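Local coordinates for particle-associated lyase (Acinetobacter bacteriophage AP22, PDB 4Y9V), which probably degrades the capsular polysaccharide of Acinetobacter baumannii as a trimeric phage tailspike, and binds capsular saccharide, at residues M54-S59 against S63-Q68; K451-H456 against A472-G477. All blocks are in the same frame, centred on the assembly; numbering follows the deposited sequence. Where two conformers were deposited one is given.

Contact 1 (M54-S59 against S63-Q68); sequences MNILPS and STVLNQ
M54 and I56 reach from the turn that ends helix 47-54 onto the first turns of helix 63-71, where T64, V65 and Q68 receive them. The methionine contact runs along the helix surface. Its SD lies 3.7 Å from CB of Q68 and 3.9 Å from CA of V65, so the sulfur rests against the helix flank and touches the backbone as well as side chains. The chain is extended through chi2 and then bends at chi3 (65°), which brings CE against both the T64 carbonyl O and CB of Q68; CE of M54 stops 3.6 Å from that O of T64, which already accepts the helical bond from N of Q68 (2.9 Å). M54 and Q68 lie at a slant to each other, and Q68 offers its CB and CG while its NE2 turns to D72.

The second apolar contact is between branched side chains. I56 and V65 lie alongside with their chains pointing opposite ways, CG1 of the isoleucine 3.7 Å from CG2 of the valine, with CB and CG2 of I56 close behind. CG2 of V65 stands beside its own backbone N, anti to the carbonyl carbon, and this sets the methyl against CG1 and CB of I56; the same valine also packs on L47, Y50 and L51 of helix 47-54.

Between M54 and I56 the backbone turns sharply at N55, where positive phi (53°) belongs to the Schellman motif closing helix 47-54. The turn carries N55 away from helix 63-71 and brings I56 back to it. A thioether, two branched aliphatic side chains and the aliphatic root of Q68 thus meet by dispersion and burial of mostly apolar surface, at a contact that stays near the solvent.

Contact 2 (K451-H456 against A472-G477); sequences KKVNVH and AWVEDG
V453 opens the contact, meeting V474 tip to tip: its CG1 lies 3.9 Å from CG2 of V474 and nearly as close to CG1, so one methyl sits against both branches of the facing valine. With CG1 anti to the backbone N (chi1 174°), that methyl is the one V453 presents to V474. N454 follows with its side chain on the other face of the strand, where OD1 bonds to N of Y488 and ND2 to OG1 of T418, which ties the strand to its neighbours along the coil stack. V455 turns inward again and divides its two methyls: CG1 reaches CB of A472 at 4.0 Å, whereas CG2 passes alongside V474, 3.9 Å from its CG2. That V474 methyl is thus shared by both valines of strand 453-458. H456 points outward once more, packing on G460 of the second subunit.

The strands run nearly antiparallel in direction (170°), yet their axes stay 8.4 Å apart, too far for backbone pairing; side chains fill the gap, with V437, I486 and I489 packing around them. The strands belong to different faces of the solenoid, each pairing in parallel with strands of adjacent coils, and the inward alternation of small aliphatic residues joins the two across the interior. This is the stacked hydrophobic core of a right-handed parallel beta-helix, the fold of the pectin lyase-like family.

In the fold
Contact 1 precedes contact 2 along the chain, and the two lie on opposite sides of its centre, their centres 62 Å apart and nearest atoms about 50 Å apart. They share no helix, strand or sheet. Contact 1 belongs to the small helical part near the start of the modelled chain, joining the loop after helix 47-54 to helix 63-71 at the surface. Contact 2 lies buried within the pectin lyase-like range, between strands 453-458 and 470-476 on two different faces of the beta-helix. One therefore packs the N-terminal end of the elongated subunit, the other the interior of a later part of its solenoid. Neither touches the other: each holds its own region of the trimeric spike.

Contact 1 (M54-S59 against S63-Q68)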
ATOM      1  N   MET A  54     -35.692  39.550 -10.781  1.00  6.68           N
ATOM      2  CA  MET A  54     -36.519  38.737 -11.624  1.00  6.83           C
ATOM      3  C   MET A  54     -37.929  38.500 -11.061  1.00  6.93           C
ATOM      4  O   MET A  54     -38.762  37.857 -11.691  1.00  7.98           O
ATOM      5  CB  MET A  54     -35.835  37.396 -11.919  1.00  6.93           C
ATOM      6  CG  MET A  54     -34.573  37.575 -12.729  1.00  7.11           C
ATOM      7  SD  MET A  54     -33.712  36.034 -13.102  1.00  7.82           S
ATOM      8  CE  MET A  54     -34.909  35.231 -14.156  1.00  9.03           C
ATOM      9  N   ASN A  55     -38.179  39.016  -9.865  0.58  6.96           N
ATOM     10  CA  ASN A  55     -39.452  38.864  -9.166  0.58  8.05           C
ATOM     11  C   ASN A  55     -39.874  37.405  -9.057  0.58  7.09           C
ATOM     12  O   ASN A  55     -41.006  37.030  -9.393  0.58  9.10           O
ATOM     13  CB  ASN A  55     -40.535  39.727  -9.789  0.58 10.40           C
ATOM     14  CG  ASN A  55     -41.787  39.785  -8.942  0.58 13.07           C
ATOM     15  OD1 ASN A  55     -41.736  39.617  -7.703  0.58 18.27           O
ATOM     16  ND2 ASN A  55     -42.905  39.934  -9.679  0.58 20.49           N
ATOM     17  N   ILE A  56     -38.950  36.601  -8.562  1.00  6.78           N
ATOM     18  CA  ILE A  56     -39.161  35.196  -8.262  1.00  6.82           C
ATOM     19  C   ILE A  56     -38.990  35.016  -6.766  1.00  6.67           C
ATOM     20  O   ILE A  56     -37.945  35.405  -6.201  1.00  7.24           O
ATOM     21  CB  ILE A  56     -38.204  34.279  -9.065  1.00  7.47           C
ATOM     22  CG1 ILE A  56     -38.377  34.428 -10.534  1.00  9.06           C
ATOM     23  CG2 ILE A  56     -38.340  32.829  -8.578  1.00  8.15           C
ATOM     24  CD1 ILE A  56     -39.656  33.952 -11.095  1.00 12.48           C
ATOM     25  N   LEU A  57     -39.993  34.498  -6.072  1.00  6.58           N
ATOM     26  CA  LEU A  57     -39.890  34.287  -4.637  1.00  6.98           C
ATOM     27  C   LEU A  57     -38.944  33.119  -4.360  1.00  6.99           C
ATOM     28  O   LEU A  57     -38.904  32.149  -5.104  1.00  7.78           O
ATOM     29  CB  LEU A  57     -41.229  34.000  -3.995  1.00  7.84           C
ATOM     30  CG  LEU A  57     -42.340  34.992  -4.287  1.00  9.69           C
ATOM     31  CD1 LEU A  57     -43.575  34.566  -3.484  1.00 14.62           C
ATOM     32  CD2 LEU A  57     -41.911  36.391  -3.932  1.00 13.14           C
ATOM     33  N   PRO A  58     -38.249  33.136  -3.221  1.00  7.05           N
ATOM     34  CA  PRO A  58     -37.359  32.012  -2.891  1.00  7.67           C
ATOM     35  C   PRO A  58     -38.075  30.691  -2.619  1.00  7.21           C
ATOM     36  O   PRO A  58     -37.408  29.678  -2.459  1.00  8.59           O
ATOM     37  CB  PRO A  58     -36.593  32.508  -1.664  1.00  9.32           C
ATOM     38  CG  PRO A  58     -36.804  33.925  -1.533  1.00 10.19           C
ATOM     39  CD  PRO A  58     -38.047  34.260  -2.321  1.00  8.46           C
ATOM     40  N   SER A  59     -39.403  30.709  -2.529  1.00  7.09           N
ATOM     41  CA  SER A  59     -40.260  29.547  -2.375  1.00  7.12           C
ATOM     42  C   SER A  59     -40.724  28.962  -3.714  1.00  7.15           C
ATOM     43  O   SER A  59     -41.390  27.929  -3.698  1.00  8.23           O
ATOM     44  CB  SER A  59     -41.458  29.903  -1.533  1.00  8.08           C
ATOM     45  OG  SER A  59     -42.124  31.001  -2.128  1.00  8.45           O
ATOM     46  N   SER A  63     -35.566  27.667 -11.396  1.00  5.66           N
ATOM     47  CA  SER A  63     -34.885  27.257 -12.633  1.00  6.15           C
ATOM     48  C   SER A  63     -34.573  28.431 -13.565  1.00  6.06           C
ATOM     49  O   SER A  63     -33.456  28.519 -14.099  1.00  6.42           O
ATOM     50  CB  SER A  63     -35.737  26.263 -13.380  1.00  6.33           C
ATOM     51  OG  SER A  63     -35.890  25.047 -12.642  1.00  6.61           O
ATOM     52  N   THR A  64     -35.536  29.310 -13.785  1.00  6.07           N
ATOM     53  CA  THR A  64     -35.292  30.416 -14.702  1.00  6.66           C
ATOM     54  C   THR A  64     -34.225  31.335 -14.153  1.00  6.00           C
ATOM     55  O   THR A  64     -33.504  32.011 -14.945  1.00  6.57           O
ATOM     56  CB  THR A  64     -36.543  31.246 -15.028  1.00  7.61           C
ATOM     57  OG1 THR A  64     -37.055  31.843 -13.847  1.00  9.05           O
ATOM     58  CG2 THR A  64     -37.578  30.435 -15.768  1.00  9.78           C
ATOM     59  N   VAL A  65     -34.092  31.451 -12.846  1.00  5.95           N
ATOM     60  CA  VAL A  65     -33.115  32.310 -12.207  1.00  6.06           C
ATOM     61  C   VAL A  65     -31.719  31.726 -12.377  1.00  5.85           C
ATOM     62  O   VAL A  65     -30.801  32.433 -12.780  1.00  6.40           O
ATOM     63  CB  VAL A  65     -33.473  32.547 -10.720  1.00  6.44           C
ATOM     64  CG1 VAL A  65     -32.504  33.535 -10.121  1.00  7.51           C
ATOM     65  CG2 VAL A  65     -34.900  33.051 -10.601  1.00  8.17           C
ATOM     66  N   LEU A  66     -31.551  30.433 -12.060  1.00  6.22           N
ATOM     67  CA  LEU A  66     -30.241  29.794 -12.300  1.00  6.28           C
ATOM     68  C   LEU A  66     -29.835  29.883 -13.762  1.00  6.44           C
ATOM     69  O   LEU A  66     -28.690  30.171 -14.089  1.00  7.23           O
ATOM     70  CB  LEU A  66     -30.268  28.344 -11.828  1.00  6.68           C
ATOM     71  CG  LEU A  66     -30.443  28.157 -10.305  1.00  6.47           C
ATOM     72  CD1 LEU A  66     -30.510  26.670 -10.016  1.00  8.19           C
ATOM     73  CD2 LEU A  66     -29.324  28.777  -9.499  1.00  8.32           C
ATOM     74  N   ASN A  67     -30.802  29.638 -14.663  1.00  6.84           N
ATOM     75  CA  ASN A  67     -30.488  29.753 -16.096  1.00  6.98           C
ATOM     76  C   ASN A  67     -30.083  31.187 -16.452  1.00  6.67           C
ATOM     77  O   ASN A  67     -29.190  31.384 -17.272  1.00  7.94           O
ATOM     78  CB  ASN A  67     -31.645  29.262 -16.932  1.00  7.34           C
ATOM     79  CG  ASN A  67     -31.698  27.740 -17.064  1.00  7.52           C
ATOM     80  OD1 ASN A  67     -30.610  27.107 -17.033  1.00 10.20           O
ATOM     81  ND2 ASN A  67     -32.845  27.152 -17.164  1.00  9.26           N
ATOM     82  N   GLN A  68     -30.748  32.209 -15.858  1.00  6.44           N
ATOM     83  CA  GLN A  68     -30.389  33.582 -16.186  1.00  6.54           C
ATOM     84  C   GLN A  68     -29.003  33.935 -15.646  1.00  6.59           C
ATOM     85  O   GLN A  68     -28.230  34.605 -16.331  1.00  7.29           O
ATOM     86  CB  GLN A  68     -31.448  34.559 -15.655  1.00  6.57           C
ATOM     87  CG  GLN A  68     -31.214  35.956 -16.189  1.00  7.21           C
ATOM     88  CD  GLN A  68     -31.480  36.029 -17.684  1.00  8.92           C
ATOM     89  OE1 GLN A  68     -32.458  35.433 -18.173  1.00 12.69           O
ATOM     90  NE2 GLN A  68     -30.646  36.721 -18.399  1.00  8.97           N
TER

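Contact 2 (K451-H456 against A472-G477)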
ATOM      1  N   LYS A 451      -6.660 -18.122 -25.876  1.00  7.44           N
ATOM      2  CA  LYS A 451      -5.708 -17.686 -24.884  1.00  6.93           C
ATOM      3  C   LYS A 451      -5.755 -18.641 -23.665  1.00  6.82           C
ATOM      4  O   LYS A 451      -6.562 -19.565 -23.617  1.00  9.13           O
ATOM      5  CB  LYS A 451      -6.002 -16.235 -24.471  1.00  7.19           C
ATOM      6  CG  LYS A 451      -5.849 -15.229 -25.618  1.00  8.23           C
ATOM      7  CD  LYS A 451      -4.451 -15.142 -26.163  1.00  9.93           C
ATOM      8  CE  LYS A 451      -4.392 -14.073 -27.284  1.00 14.57           C
ATOM      9  NZ  LYS A 451      -3.086 -14.097 -27.957  1.00 22.34           N
ATOM     10  N   LYS A 452      -4.855 -18.391 -22.733  0.52  6.41           N
ATOM     11  CA  LYS A 452      -4.566 -19.215 -21.566  0.52  6.58           C
ATOM     12  C   LYS A 452      -5.028 -18.581 -20.258  0.52  5.93           C
ATOM     13  O   LYS A 452      -5.183 -17.377 -20.145  0.52  7.36           O
ATOM     14  CB  LYS A 452      -3.059 -19.466 -21.369  0.52  6.87           C
ATOM     15  CG  LYS A 452      -2.400 -20.137 -22.592  0.52  9.20           C
ATOM     16  CD  LYS A 452      -0.953 -20.484 -22.377  0.52 11.35           C
ATOM     17  CE  LYS A 452       0.039 -19.435 -21.923  0.52 14.52           C
ATOM     18  NZ  LYS A 452       0.391 -18.433 -22.989  0.52 15.25           N
ATOM     19  N   VAL A 453      -5.204 -19.486 -19.282  1.00  5.84           N
ATOM     20  CA  VAL A 453      -5.469 -19.115 -17.923  1.00  5.82           C
ATOM     21  C   VAL A 453      -4.290 -19.553 -17.044  1.00  6.28           C
ATOM     22  O   VAL A 453      -3.784 -20.667 -17.178  1.00  7.79           O
ATOM     23  CB  VAL A 453      -6.776 -19.784 -17.435  1.00  6.81           C
ATOM     24  CG1 VAL A 453      -7.017 -19.525 -15.951  1.00  7.80           C
ATOM     25  CG2 VAL A 453      -7.943 -19.333 -18.288  1.00  8.11           C
ATOM     26  N   ASN A 454      -3.902 -18.672 -16.116  1.00  5.50           N
ATOM     27  CA  ASN A 454      -2.907 -18.976 -15.118  1.00  5.42           C
ATOM     28  C   ASN A 454      -3.482 -18.633 -13.734  1.00  5.03           C
ATOM     29  O   ASN A 454      -4.275 -17.707 -13.605  1.00  5.18           O
ATOM     30  CB  ASN A 454      -1.626 -18.164 -15.304  1.00  6.10           C
ATOM     31  CG  ASN A 454      -1.131 -18.206 -16.727  1.00  6.75           C
ATOM     32  OD1 ASN A 454      -0.792 -19.275 -17.259  1.00  8.71           O
ATOM     33  ND2 ASN A 454      -1.078 -17.055 -17.346  1.00  8.05           N
ATOM     34  N   VAL A 455      -3.028 -19.365 -12.700  1.00  5.09           N
ATOM     35  CA  VAL A 455      -3.428 -19.065 -11.329  1.00  4.78           C
ATOM     36  C   VAL A 455      -2.195 -19.148 -10.459  1.00  4.92           C
ATOM     37  O   VAL A 455      -1.396 -20.078 -10.593  1.00  6.33           O
ATOM     38  CB  VAL A 455      -4.524 -20.058 -10.819  1.00  5.16           C
ATOM     39  CG1 VAL A 455      -4.848 -19.797  -9.359  1.00  6.35           C
ATOM     40  CG2 VAL A 455      -5.774 -19.971 -11.685  1.00  6.51           C
ATOM     41  N   HIS A 456      -2.016 -18.156  -9.579  1.00  4.75           N
ATOM     42  CA  HIS A 456      -0.820 -18.040  -8.731  1.00  4.94           C
ATOM     43  C   HIS A 456      -1.297 -17.700  -7.346  1.00  4.57           C
ATOM     44  O   HIS A 456      -1.789 -16.583  -7.118  1.00  5.71           O
ATOM     45  CB  HIS A 456       0.100 -16.977  -9.345  1.00  5.41           C
ATOM     46  CG  HIS A 456       1.472 -16.872  -8.742  1.00  5.47           C
ATOM     47  ND1 HIS A 456       2.421 -16.116  -9.378  1.00  6.94           N
ATOM     48  CD2 HIS A 456       2.042 -17.457  -7.677  1.00  5.47           C
ATOM     49  CE1 HIS A 456       3.531 -16.223  -8.668  1.00  7.26           C
ATOM     50  NE2 HIS A 456       3.353 -17.023  -7.615  1.00  6.27           N
ATOM     51  N   ALA A 472      -6.989 -24.303  -6.136  1.00  4.53           N
ATOM     52  CA  ALA A 472      -7.106 -23.839  -7.511  1.00  4.44           C
ATOM     53  C   ALA A 472      -7.728 -24.909  -8.408  1.00  4.49           C
ATOM     54  O   ALA A 472      -7.344 -26.076  -8.339  1.00  5.06           O
ATOM     55  CB  ALA A 472      -5.731 -23.475  -8.081  1.00  5.10           C
ATOM     56  N   TRP A 473      -8.622 -24.461  -9.297  1.00  4.47           N
ATOM     57  CA  TRP A 473      -9.186 -25.341 -10.328  1.00  4.66           C
ATOM     58  C   TRP A 473      -9.555 -24.486 -11.534  1.00  4.59           C
ATOM     59  O   TRP A 473     -10.096 -23.392 -11.368  1.00  5.07           O
ATOM     60  CB  TRP A 473     -10.411 -26.073  -9.818  1.00  4.98           C
ATOM     61  CG  TRP A 473     -10.926 -27.129 -10.748  1.00  5.02           C
ATOM     62  CD1 TRP A 473     -10.212 -28.031 -11.488  1.00  5.62           C
ATOM     63  CD2 TRP A 473     -12.312 -27.425 -11.000  1.00  5.51           C
ATOM     64  NE1 TRP A 473     -11.051 -28.859 -12.185  1.00  5.70           N
ATOM     65  CE2 TRP A 473     -12.346 -28.518 -11.912  1.00  5.71           C
ATOM     66  CE3 TRP A 473     -13.525 -26.878 -10.561  1.00  6.10           C
ATOM     67  CZ2 TRP A 473     -13.553 -29.065 -12.359  1.00  6.72           C
ATOM     68  CZ3 TRP A 473     -14.712 -27.413 -11.004  1.00  7.70           C
ATOM     69  CH2 TRP A 473     -14.716 -28.492 -11.916  1.00  7.72           C
ATOM     70  N   VAL A 474      -9.262 -24.991 -12.733  1.00  4.71           N
ATOM     71  CA  VAL A 474      -9.611 -24.364 -14.011  1.00  4.73           C
ATOM     72  C   VAL A 474     -10.142 -25.481 -14.901  1.00  5.01           C
ATOM     73  O   VAL A 474      -9.454 -26.478 -15.078  1.00  5.68           O
ATOM     74  CB  VAL A 474      -8.384 -23.694 -14.653  1.00  5.22           C
ATOM     75  CG1 VAL A 474      -8.760 -23.106 -16.010  1.00  5.98           C
ATOM     76  CG2 VAL A 474      -7.774 -22.643 -13.745  1.00  5.91           C
ATOM     77  N   GLU A 475     -11.346 -25.320 -15.490  1.00  4.79           N
ATOM     78  CA  GLU A 475     -11.893 -26.397 -16.293  1.00  5.13           C
ATOM     79  C   GLU A 475     -13.032 -25.878 -17.187  1.00  5.05           C
ATOM     80  O   GLU A 475     -13.724 -24.904 -16.856  1.00  5.65           O
ATOM     81  CB  GLU A 475     -12.378 -27.538 -15.385  1.00  5.44           C
ATOM     82  CG  GLU A 475     -12.740 -28.853 -16.131  1.00  5.75           C
ATOM     83  CD  GLU A 475     -11.648 -29.290 -17.051  1.00  5.79           C
ATOM     84  OE1 GLU A 475     -10.709 -29.981 -16.587  1.00  6.73           O
ATOM     85  OE2 GLU A 475     -11.679 -28.908 -18.248  1.00  5.94           O
ATOM     86  N   ASP A 476     -13.248 -26.602 -18.279  1.00  5.07           N
ATOM     87  CA  ASP A 476     -14.391 -26.333 -19.149  1.00  5.19           C
ATOM     88  C   ASP A 476     -15.702 -26.594 -18.389  1.00  5.33           C
ATOM     89  O   ASP A 476     -15.729 -27.304 -17.389  1.00  6.13           O
ATOM     90  CB  ASP A 476     -14.296 -27.185 -20.414  1.00  5.43           C
ATOM     91  CG  ASP A 476     -15.187 -26.715 -21.558  1.00  5.68           C
ATOM     92  OD1 ASP A 476     -15.723 -25.566 -21.499  1.00  6.68           O
ATOM     93  OD2 ASP A 476     -15.368 -27.514 -22.522  1.00  6.71           O
ATOM     94  N   GLY A 477     -16.784 -26.051 -18.923  1.00  6.02           N
ATOM     95  CA  GLY A 477     -18.081 -26.207 -18.333  1.00  6.26           C
ATOM     96  C   GLY A 477     -18.681 -27.612 -18.519  1.00  5.86           C
ATOM     97  O   GLY A 477     -19.598 -27.981 -17.765  1.00  6.88           O
TER